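Local atomic coordinates of oxalate biosynthetic component 1 (PDB entry 5IKY), a protein that takes part in quorum sensing-dependent oxalate production as a bifunctional enzyme that combines a serine hydrolase with an additional lyase activity. Residues 344-349 with 525-530; 384-389 with 393-398; 1059-1064 with 1071-1076. All blocks are in the same frame, centred on the assembly; numbering follows the deposited sequence.

Interaction 1 of 3, residues 344-349 with 525-530; sequences GVRPEI and LGMSRP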
loop_
_atom_site.group_PDB
_atom_site.type_symbol
_atom_site.label_atom_id
_atom_site.label_comp_id
_atom_site.label_asym_id
_atom_site.label_seq_id
_atom_site.Cartn_x
_atom_site.Cartn_y
_atom_site.Cartn_z
ATOM N N GLY A 344 -10.683 -1.690 23.704
ATOM C CA GLY A 344 -9.458 -2.293 23.208
ATOM C C GLY A 344 -8.451 -1.274 22.716
ATOM O O GLY A 344 -7.634 -1.557 21.839
ATOM N N VAL A 345 -8.501 -0.080 23.291
ATOM C CA VAL A 345 -7.623 1.001 22.873
ATOM C C VAL A 345 -6.430 1.148 23.817
ATOM O O VAL A 345 -6.588 1.177 25.036
ATOM C CB VAL A 345 -8.386 2.335 22.797
ATOM C CG1 VAL A 345 -7.469 3.451 22.324
ATOM C CG2 VAL A 345 -9.587 2.199 21.876
ATOM N N ARG A 346 -5.237 1.224 23.237
ATOM C CA ARG A 346 -4.012 1.464 23.987
ATOM C C ARG A 346 -3.713 2.955 24.014
ATOM O O ARG A 346 -3.701 3.604 22.974
ATOM C CB ARG A 346 -2.846 0.700 23.357
ATOM C CG ARG A 346 -1.505 0.889 24.052
ATOM C CD ARG A 346 -1.186 -0.292 24.953
ATOM N NE ARG A 346 -1.336 -1.570 24.260
ATOM C CZ ARG A 346 -0.348 -2.218 23.650
ATOM N NH1 ARG A 346 -0.589 -3.374 23.047
ATOM N NH2 ARG A 346 0.882 -1.720 23.644
ATOM N N PRO A 347 -3.481 3.515 25.206
ATOM C CA PRO A 347 -3.166 4.947 25.250
ATOM C C PRO A 347 -1.778 5.250 24.698
ATOM O O PRO A 347 -0.881 4.418 24.807
ATOM C CB PRO A 347 -3.237 5.276 26.744
ATOM C CG PRO A 347 -2.943 3.988 27.425
ATOM C CD PRO A 347 -3.536 2.915 26.549
ATOM N N GLU A 348 -1.615 6.422 24.093
ATOM C CA GLU A 348 -0.285 6.937 23.803
ATOM C C GLU A 348 -0.061 8.171 24.648
ATOM O O GLU A 348 -0.777 9.165 24.517
ATOM C CB GLU A 348 -0.104 7.281 22.329
ATOM C CG GLU A 348 1.326 7.655 21.971
ATOM C CD GLU A 348 1.443 8.280 20.594
ATOM O OE1 GLU A 348 0.545 9.061 20.214
ATOM O OE2 GLU A 348 2.431 7.979 19.890
ATOM N N ILE A 349 0.932 8.104 25.523
ATOM C CA ILE A 349 1.194 9.209 26.426
ATOM C C ILE A 349 1.838 10.361 25.677
ATOM O O ILE A 349 2.985 10.266 25.241
ATOM C CB ILE A 349 2.102 8.790 27.588
ATOM C CG1 ILE A 349 1.740 7.379 28.069
ATOM C CG2 ILE A 349 2.020 9.807 28.715
ATOM C CD1 ILE A 349 0.326 7.243 28.565
ATOM N N LEU A 525 3.961 -4.493 19.148
ATOM C CA LEU A 525 3.167 -3.787 20.149
ATOM C C LEU A 525 2.047 -4.660 20.702
ATOM O O LEU A 525 1.323 -4.251 21.610
ATOM C CB LEU A 525 2.578 -2.503 19.557
ATOM C CG LEU A 525 3.560 -1.512 18.926
ATOM C CD1 LEU A 525 2.834 -0.273 18.412
ATOM C CD2 LEU A 525 4.646 -1.123 19.917
ATOM N N GLY A 526 1.907 -5.860 20.151
ATOM C CA GLY A 526 0.830 -6.753 20.535
ATOM C C GLY A 526 -0.523 -6.266 20.049
ATOM O O GLY A 526 -1.485 -6.238 20.812
ATOM N N MET A 527 -0.597 -5.881 18.777
ATOM C CA MET A 527 -1.830 -5.343 18.204
ATOM C C MET A 527 -2.192 -6.003 16.881
ATOM O O MET A 527 -2.735 -5.350 15.989
ATOM C CB MET A 527 -1.711 -3.834 17.977
ATOM C CG MET A 527 -1.491 -3.004 19.220
ATOM S SD MET A 527 -1.223 -1.278 18.780
ATOM C CE MET A 527 -1.137 -0.530 20.403
ATOM N N SER A 528 -1.888 -7.288 16.747
ATOM C CA SER A 528 -2.155 -7.997 15.500
ATOM C C SER A 528 -3.650 -8.012 15.193
ATOM O O SER A 528 -4.478 -8.074 16.099
ATOM C CB SER A 528 -1.610 -9.424 15.565
ATOM O OG SER A 528 -2.216 -10.151 16.619
ATOM N N ARG A 529 -3.983 -7.933 13.909
ATOM C CA ARG A 529 -5.372 -7.956 13.461
ATOM C C ARG A 529 -6.019 -9.306 13.763
ATOM O O ARG A 529 -5.325 -10.320 13.845
ATOM C CB ARG A 529 -5.447 -7.652 11.962
ATOM C CG ARG A 529 -5.254 -6.187 11.607
ATOM C CD ARG A 529 -6.246 -5.319 12.348
ATOM N NE ARG A 529 -6.316 -3.968 11.802
ATOM C CZ ARG A 529 -6.905 -2.949 12.420
ATOM N NH1 ARG A 529 -7.456 -3.129 13.614
ATOM N NH2 ARG A 529 -6.928 -1.751 11.858
ATOM N N PRO A 530 -7.351 -9.322 13.940
ATOM C CA PRO A 530 -8.080 -10.557 14.263
ATOM C C PRO A 530 -7.857 -11.702 13.271
ATOM O O PRO A 530 -7.690 -12.844 13.703
ATOM C CB PRO A 530 -9.544 -10.109 14.244
ATOM C CG PRO A 530 -9.491 -8.663 14.601
ATOM C CD PRO A 530 -8.230 -8.139 13.973
#
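The backbones stay well apart: the nearest CA atoms, those of Arg346 and Met527, are 9.2 Å from each other, so side chains span the gap. Arg346 CG lies anti to the backbone N (chi1 179°), and the chain then bends at the next two bonds. This brings the guanidinium round to the carbonyl group of Leu525. Arg346 NH1 gives a hydrogen bond of 2.5 Å to Leu525 O, with 163° at the hydrogen. At this resolution the exact length is doubtful. The acceptor lies close to the guanidinium plane, only 9° out of it, and the donor approaches nearly along the C=O axis. A weak second bond runs from Arg346 NH2 to Leu525 O at 3.3 Å, so one carbonyl oxygen meets both terminal nitrogens. Arg346 NH2 also has a weak bond to Pro374 O.

Arg346 opens strand 346-351, which belongs to the closed ring of parallel strands of a TIM-type barrel. The contact is therefore at the N-terminal end of the strand. The active sites of TIM barrels lie at the opposite, C-terminal ends. Just after helix 518-524, Gly526 takes positive phi in a Schellman motif. The turn brings Leu525 O to the arginine and sends the chain on to Met527.

Met527 adds the nonpolar part. Its chain is extended beyond CG and puts the terminal methyl over one face of the guanidinium, near the centre, with CE 3.7 Å from Arg346 CZ. The same methyl also packs against the aliphatic base of the arginine, where Met527 CE is 3.6 Å from Arg346 CB. Leu525 and Arg346 both touch Leu376 of the neighbouring strand 375-380, while Met527 rests on Val310 of strand 310-313.

Interaction 2 of 3, residues 384-389 with 393-398; sequences DQYHRD and GDTSDD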
loop_
_atom_site.group_PDB
_atom_site.type_symbol
_atom_site.label_atom_id
_atom_site.label_comp_id
_atom_site.label_asym_id
_atom_site.label_seq_id
_atom_site.Cartn_x
_atom_site.Cartn_y
_atom_site.Cartn_z
ATOM N N ASP A 384 7.157 25.089 23.741
ATOM C CA ASP A 384 7.181 25.799 25.019
ATOM C C ASP A 384 5.924 25.562 25.854
ATOM O O ASP A 384 4.804 25.796 25.398
ATOM C CB ASP A 384 7.377 27.297 24.788
ATOM C CG ASP A 384 8.745 27.624 24.224
ATOM O OD1 ASP A 384 9.610 26.723 24.212
ATOM O OD2 ASP A 384 8.958 28.779 23.799
ATOM N N GLN A 385 6.132 25.105 27.086
ATOM C CA GLN A 385 5.043 24.765 27.993
ATOM C C GLN A 385 5.104 25.557 29.295
ATOM O O GLN A 385 6.179 25.951 29.750
ATOM C CB GLN A 385 5.064 23.266 28.307
ATOM C CG GLN A 385 4.545 22.383 27.184
ATOM C CD GLN A 385 3.030 22.355 27.127
ATOM O OE1 GLN A 385 2.359 22.250 28.157
ATOM N NE2 GLN A 385 2.483 22.454 25.921
ATOM N N TYR A 386 3.938 25.780 29.889
ATOM C CA TYR A 386 3.839 26.408 31.200
ATOM C C TYR A 386 3.365 25.415 32.255
ATOM O O TYR A 386 2.524 24.559 31.982
ATOM C CB TYR A 386 2.871 27.596 31.165
ATOM C CG TYR A 386 3.479 28.911 30.739
ATOM C CD1 TYR A 386 4.796 29.228 31.047
ATOM C CD2 TYR A 386 2.729 29.842 30.029
ATOM C CE1 TYR A 386 5.347 30.438 30.657
ATOM C CE2 TYR A 386 3.269 31.048 29.636
ATOM C CZ TYR A 386 4.579 31.341 29.950
ATOM O OH TYR A 386 5.119 32.543 29.557
ATOM N N HIS A 387 3.912 25.527 33.457
ATOM C CA HIS A 387 3.252 24.975 34.629
ATOM C C HIS A 387 2.627 26.139 35.376
ATOM O O HIS A 387 3.248 27.191 35.518
ATOM C CB HIS A 387 4.220 24.216 35.532
ATOM C CG HIS A 387 3.641 23.862 36.867
ATOM N ND1 HIS A 387 3.753 24.686 37.968
ATOM C CD2 HIS A 387 2.942 22.779 37.279
ATOM C CE1 HIS A 387 3.149 24.124 38.999
ATOM N NE2 HIS A 387 2.649 22.966 38.609
ATOM N N ARG A 388 1.399 25.961 35.844
ATOM C CA ARG A 388 0.716 27.028 36.558
ATOM C C ARG A 388 0.484 26.667 38.017
ATOM O O ARG A 388 -0.137 25.651 38.327
ATOM C CB ARG A 388 -0.613 27.361 35.882
ATOM C CG ARG A 388 -1.502 28.290 36.695
ATOM C CD ARG A 388 -2.473 29.023 35.792
ATOM N NE ARG A 388 -1.788 30.036 34.997
ATOM C CZ ARG A 388 -2.238 30.507 33.841
ATOM N NH1 ARG A 388 -3.367 30.042 33.334
ATOM N NH2 ARG A 388 -1.550 31.430 33.185
ATOM N N ASP A 389 0.998 27.508 38.907
ATOM C CA ASP A 389 0.768 27.343 40.334
ATOM C C ASP A 389 -0.710 27.541 40.651
ATOM O O ASP A 389 -1.267 28.607 40.392
ATOM C CB ASP A 389 1.625 28.325 41.133
ATOM C CG ASP A 389 1.343 28.269 42.618
ATOM O OD1 ASP A 389 0.469 29.028 43.084
ATOM O OD2 ASP A 389 1.991 27.465 43.321
ATOM N N GLY A 393 -1.241 31.390 40.595
ATOM C CA GLY A 393 -1.560 31.533 39.188
ATOM C C GLY A 393 -0.318 31.847 38.381
ATOM O O GLY A 393 -0.371 31.961 37.159
ATOM N N ASP A 394 0.805 31.993 39.078
ATOM C CA ASP A 394 2.089 32.245 38.436
ATOM C C ASP A 394 2.472 31.094 37.520
ATOM O O ASP A 394 2.118 29.941 37.772
ATOM C CB ASP A 394 3.182 32.466 39.484
ATOM C CG ASP A 394 3.038 33.789 40.210
ATOM O OD1 ASP A 394 2.056 34.516 39.940
ATOM O OD2 ASP A 394 3.907 34.100 41.053
ATOM N N THR A 395 3.198 31.412 36.457
ATOM C CA THR A 395 3.621 30.398 35.505
ATOM C C THR A 395 5.135 30.243 35.498
ATOM O O THR A 395 5.874 31.189 35.768
ATOM C CB THR A 395 3.140 30.724 34.083
ATOM O OG1 THR A 395 3.690 31.980 33.664
ATOM C CG2 THR A 395 1.623 30.805 34.045
ATOM N N SER A 396 5.587 29.034 35.193
ATOM C CA SER A 396 7.008 28.754 35.062
ATOM C C SER A 396 7.219 27.800 33.897
ATOM O O SER A 396 6.274 27.167 33.427
ATOM C CB SER A 396 7.573 28.170 36.360
ATOM O OG SER A 396 6.776 27.099 36.838
ATOM N N ASP A 397 8.458 27.703 33.431
ATOM C CA ASP A 397 8.778 26.873 32.278
ATOM C C ASP A 397 8.806 25.393 32.647
ATOM O O ASP A 397 9.642 24.959 33.439
ATOM C CB ASP A 397 10.121 27.296 31.681
ATOM C CG ASP A 397 10.415 26.611 30.363
ATOM O OD1 ASP A 397 9.462 26.128 29.714
ATOM O OD2 ASP A 397 11.600 26.564 29.972
ATOM N N ASP A 398 7.890 24.625 32.065
ATOM C CA ASP A 398 7.803 23.196 32.341
ATOM C C ASP A 398 8.162 22.382 31.102
ATOM O O ASP A 398 7.909 21.179 31.044
ATOM C CB ASP A 398 6.397 22.826 32.825
ATOM C CG ASP A 398 6.387 21.581 33.695
ATOM O OD1 ASP A 398 7.413 21.308 34.356
ATOM O OD2 ASP A 398 5.356 20.876 33.718
#
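His387 and Ser396 face each other as an antiparallel hydrogen-bonded pair. The bond from His387 N to Ser396 O is 2.9 Å, and Ser396 N bonds back to His387 O. Further backbone bonds extend the pairing both ways. Asp398 N reaches Gln385 O at 3.2 Å, from well above the carbonyl plane. Toward the turn, Asp389 N binds Asp394 O at 2.9 Å. Gly393 N binds Asp389 O. This is a two-stranded beta hairpin at the surface, with three residues between Asp389 and Gly393. Gly393 has positive phi there.

Packing centres on Thr395. Its CB sits over a face of the Tyr386 ring in a CH-pi contact, 3.9 Å from the centroid and 17° off the normal. Its OG1 lies over the same ring. The other branch, Thr395 CG2, is 3.3 Å from Arg388 NH2; these two side chains run side by side. Beyond the strand, the CB of Asp398 touches that of His387 at 3.7 Å.

Side-chain polar bonds across the pair are few. Arg388 NE makes a weak bond to Gly393 O. Three carboxylates have their main partners outside the hairpin strands: Asp389 with Ser392 N, Asp397 with Ser399 and Val403, Asp398 with Thr355. Gln385 OE1 is bonded to Asn353, and the side chain of Gln385 lies about 11 Å from the bound magnesium ion.

Interaction 3 of 3, residues 1059-1064 with 1071-1076; sequences LDDHAR and IRRYLA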
loop_
_atom_site.group_PDB
_atom_site.type_symbol
_atom_site.label_atom_id
_atom_site.label_comp_id
_atom_site.label_asym_id
_atom_site.label_seq_id
_atom_site.Cartn_x
_atom_site.Cartn_y
_atom_site.Cartn_z
ATOM N N LEU A 1059 -0.991 -5.019 -14.268
ATOM C CA LEU A 1059 -2.192 -4.195 -14.233
ATOM C C LEU A 1059 -3.384 -4.959 -14.793
ATOM O O LEU A 1059 -3.234 -5.786 -15.693
ATOM C CB LEU A 1059 -1.981 -2.901 -15.020
ATOM C CG LEU A 1059 -1.025 -1.874 -14.406
ATOM C CD1 LEU A 1059 -1.010 -0.595 -15.231
ATOM C CD2 LEU A 1059 -1.402 -1.583 -12.958
ATOM N N ASP A 1060 -4.568 -4.687 -14.252
ATOM C CA ASP A 1060 -5.791 -5.268 -14.788
ATOM C C ASP A 1060 -6.444 -4.272 -15.745
ATOM O O ASP A 1060 -5.827 -3.276 -16.122
ATOM C CB ASP A 1060 -6.749 -5.671 -13.658
ATOM C CG ASP A 1060 -7.447 -4.482 -13.016
ATOM O OD1 ASP A 1060 -6.926 -3.354 -13.109
ATOM O OD2 ASP A 1060 -8.519 -4.681 -12.406
ATOM N N ASP A 1061 -7.691 -4.532 -16.124
ATOM C CA ASP A 1061 -8.387 -3.672 -17.077
ATOM C C ASP A 1061 -8.694 -2.290 -16.499
ATOM O O ASP A 1061 -8.829 -1.316 -17.240
ATOM C CB ASP A 1061 -9.677 -4.342 -17.550
ATOM C CG ASP A 1061 -9.421 -5.653 -18.271
ATOM O OD1 ASP A 1061 -8.271 -5.879 -18.705
ATOM O OD2 ASP A 1061 -10.370 -6.455 -18.405
ATOM N N HIS A 1062 -8.797 -2.205 -15.177
ATOM C CA HIS A 1062 -9.086 -0.936 -14.516
ATOM C C HIS A 1062 -7.823 -0.313 -13.934
ATOM O O HIS A 1062 -7.897 0.540 -13.047
ATOM C CB HIS A 1062 -10.127 -1.130 -13.413
ATOM C CG HIS A 1062 -11.357 -1.854 -13.863
ATOM N ND1 HIS A 1062 -12.402 -1.221 -14.502
ATOM C CD2 HIS A 1062 -11.710 -3.157 -13.765
ATOM C CE1 HIS A 1062 -13.345 -2.104 -14.779
ATOM N NE2 HIS A 1062 -12.950 -3.287 -14.342
ATOM N N ALA A 1063 -6.671 -0.753 -14.441
ATOM C CA ALA A 1063 -5.360 -0.318 -13.953
ATOM C C ALA A 1063 -5.173 -0.622 -12.465
ATOM O O ALA A 1063 -4.392 0.038 -11.779
ATOM C CB ALA A 1063 -5.152 1.171 -14.227
ATOM N N ARG A 1064 -5.894 -1.624 -11.973
ATOM C CA ARG A 1064 -5.761 -2.069 -10.590
ATOM C C ARG A 1064 -4.861 -3.300 -10.519
ATOM O O ARG A 1064 -4.075 -3.551 -11.433
ATOM C CB ARG A 1064 -7.135 -2.366 -9.988
ATOM C CG ARG A 1064 -7.958 -1.121 -9.698
ATOM C CD ARG A 1064 -7.235 -0.214 -8.713
ATOM N NE ARG A 1064 -8.010 0.979 -8.382
ATOM C CZ ARG A 1064 -7.532 2.217 -8.440
ATOM N NH1 ARG A 1064 -6.279 2.431 -8.818
ATOM N NH2 ARG A 1064 -8.307 3.246 -8.121
ATOM N N ILE A 1071 -1.650 -16.044 -17.002
ATOM C CA ILE A 1071 -0.439 -16.266 -17.781
ATOM C C ILE A 1071 -0.386 -15.316 -18.980
ATOM O O ILE A 1071 0.692 -14.990 -19.480
ATOM C CB ILE A 1071 -0.346 -17.737 -18.257
ATOM C CG1 ILE A 1071 0.984 -17.998 -18.971
ATOM C CG2 ILE A 1071 -1.528 -18.098 -19.144
ATOM C CD1 ILE A 1071 2.197 -17.663 -18.134
ATOM N N ARG A 1072 -1.554 -14.857 -19.420
ATOM C CA ARG A 1072 -1.640 -13.920 -20.535
ATOM C C ARG A 1072 -0.967 -12.593 -20.198
ATOM O O ARG A 1072 -0.095 -12.134 -20.935
ATOM C CB ARG A 1072 -3.101 -13.685 -20.929
ATOM N N ARG A 1073 -1.366 -11.983 -19.084
ATOM C CA ARG A 1073 -0.792 -10.705 -18.662
ATOM C C ARG A 1073 0.700 -10.825 -18.374
ATOM O O ARG A 1073 1.455 -9.875 -18.584
ATOM C CB ARG A 1073 -1.507 -10.163 -17.425
ATOM C CG ARG A 1073 -2.958 -9.774 -17.641
ATOM C CD ARG A 1073 -3.516 -9.079 -16.407
ATOM N NE ARG A 1073 -4.967 -9.199 -16.312
ATOM C CZ ARG A 1073 -5.827 -8.397 -16.931
ATOM N NH1 ARG A 1073 -5.383 -7.415 -17.704
ATOM N NH2 ARG A 1073 -7.133 -8.582 -16.784
ATOM N N TYR A 1074 1.117 -11.987 -17.884
ATOM C CA TYR A 1074 2.528 -12.236 -17.614
ATOM C C TYR A 1074 3.345 -12.137 -18.895
ATOM O O TYR A 1074 4.454 -11.601 -18.898
ATOM C CB TYR A 1074 2.729 -13.610 -16.974
ATOM C CG TYR A 1074 2.868 -13.572 -15.472
ATOM C CD1 TYR A 1074 4.030 -13.095 -14.877
ATOM C CD2 TYR A 1074 1.847 -14.025 -14.646
ATOM C CE1 TYR A 1074 4.168 -13.060 -13.502
ATOM C CE2 TYR A 1074 1.977 -13.995 -13.268
ATOM C CZ TYR A 1074 3.140 -13.511 -12.702
ATOM O OH TYR A 1074 3.276 -13.476 -11.333
ATOM N N LEU A 1075 2.782 -12.652 -19.982
ATOM C CA LEU A 1075 3.453 -12.636 -21.274
ATOM C C LEU A 1075 3.193 -11.334 -22.027
ATOM O O LEU A 1075 4.071 -10.826 -22.723
ATOM C CB LEU A 1075 3.005 -13.830 -22.119
ATOM C CG LEU A 1075 3.346 -15.208 -21.552
ATOM C CD1 LEU A 1075 2.761 -16.307 -22.426
ATOM C CD2 LEU A 1075 4.853 -15.373 -21.412
ATOM N N ALA A 1076 1.985 -10.797 -21.883
ATOM C CA ALA A 1076 1.604 -9.572 -22.580
ATOM C C ALA A 1076 2.416 -8.378 -22.095
ATOM O O ALA A 1076 2.952 -7.614 -22.897
ATOM C CB ALA A 1076 0.115 -9.301 -22.408
#
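Asp1061 and Arg1073 form the charged part of the contact. The salt bridge joins Asp1061 OD1 to Arg1073 NH1 at 3.4 Å, and as a hydrogen bond it is weak. The oxygen lies at the guanidinium edge, but the carboxylate and guanidinium planes are 65° apart. Arg1073 NE has a second acidic partner, Asp1067, in the intervening loop.

Packing comes from the backbone of Asp1060 and of Leu1059 just before the turn. The Arg1073 chain, extended from CG to NE, reaches out from the helix and lays one guanidinium face against Asp1060, with Asp1060 CA 3.6 Å from Arg1073 NH1. Leu1059 O lies 3.4 Å from Arg1073 CD.

Hydrogen bonds within 1059-1064 shape the surface that the arginine meets. Asp1060 to Ala1063 is a type I beta turn, closed by Ala1063 N to Asp1060 O at 3.1 Å. Asp1060 OD1 folds back over the turn and takes a weak bond from His1062 N, as in an Asx turn. On the far side of the helix, Ile1071 and Leu1075 pack on helix 792-813 and strand 969-976. The arginine ties the loop after strand 1049-1054 to helix 1071-1076, a strand-to-helix connection of the alpha/beta-hydrolase fold.

In the fold
Interactions 1 and 2 belong to the barrel part of the chain, and interaction 2 is nested in the sequence loop that interaction 1 closes. Their centres are 33 Å apart and they do not touch. Interaction 3 lies in the hydrolase part, on the opposite side of the chain's centre. No two of the three share a helix or strand. Interactions 1 and 3 are partly buried, and in each a single arginine bridges separated backbones. The first arginine uses a carbonyl oxygen and a methionine methyl; the other uses a carboxylate and a turn backbone. Interaction 2 is a surface contact carried mainly by backbone bonds, and it buries by far the most area.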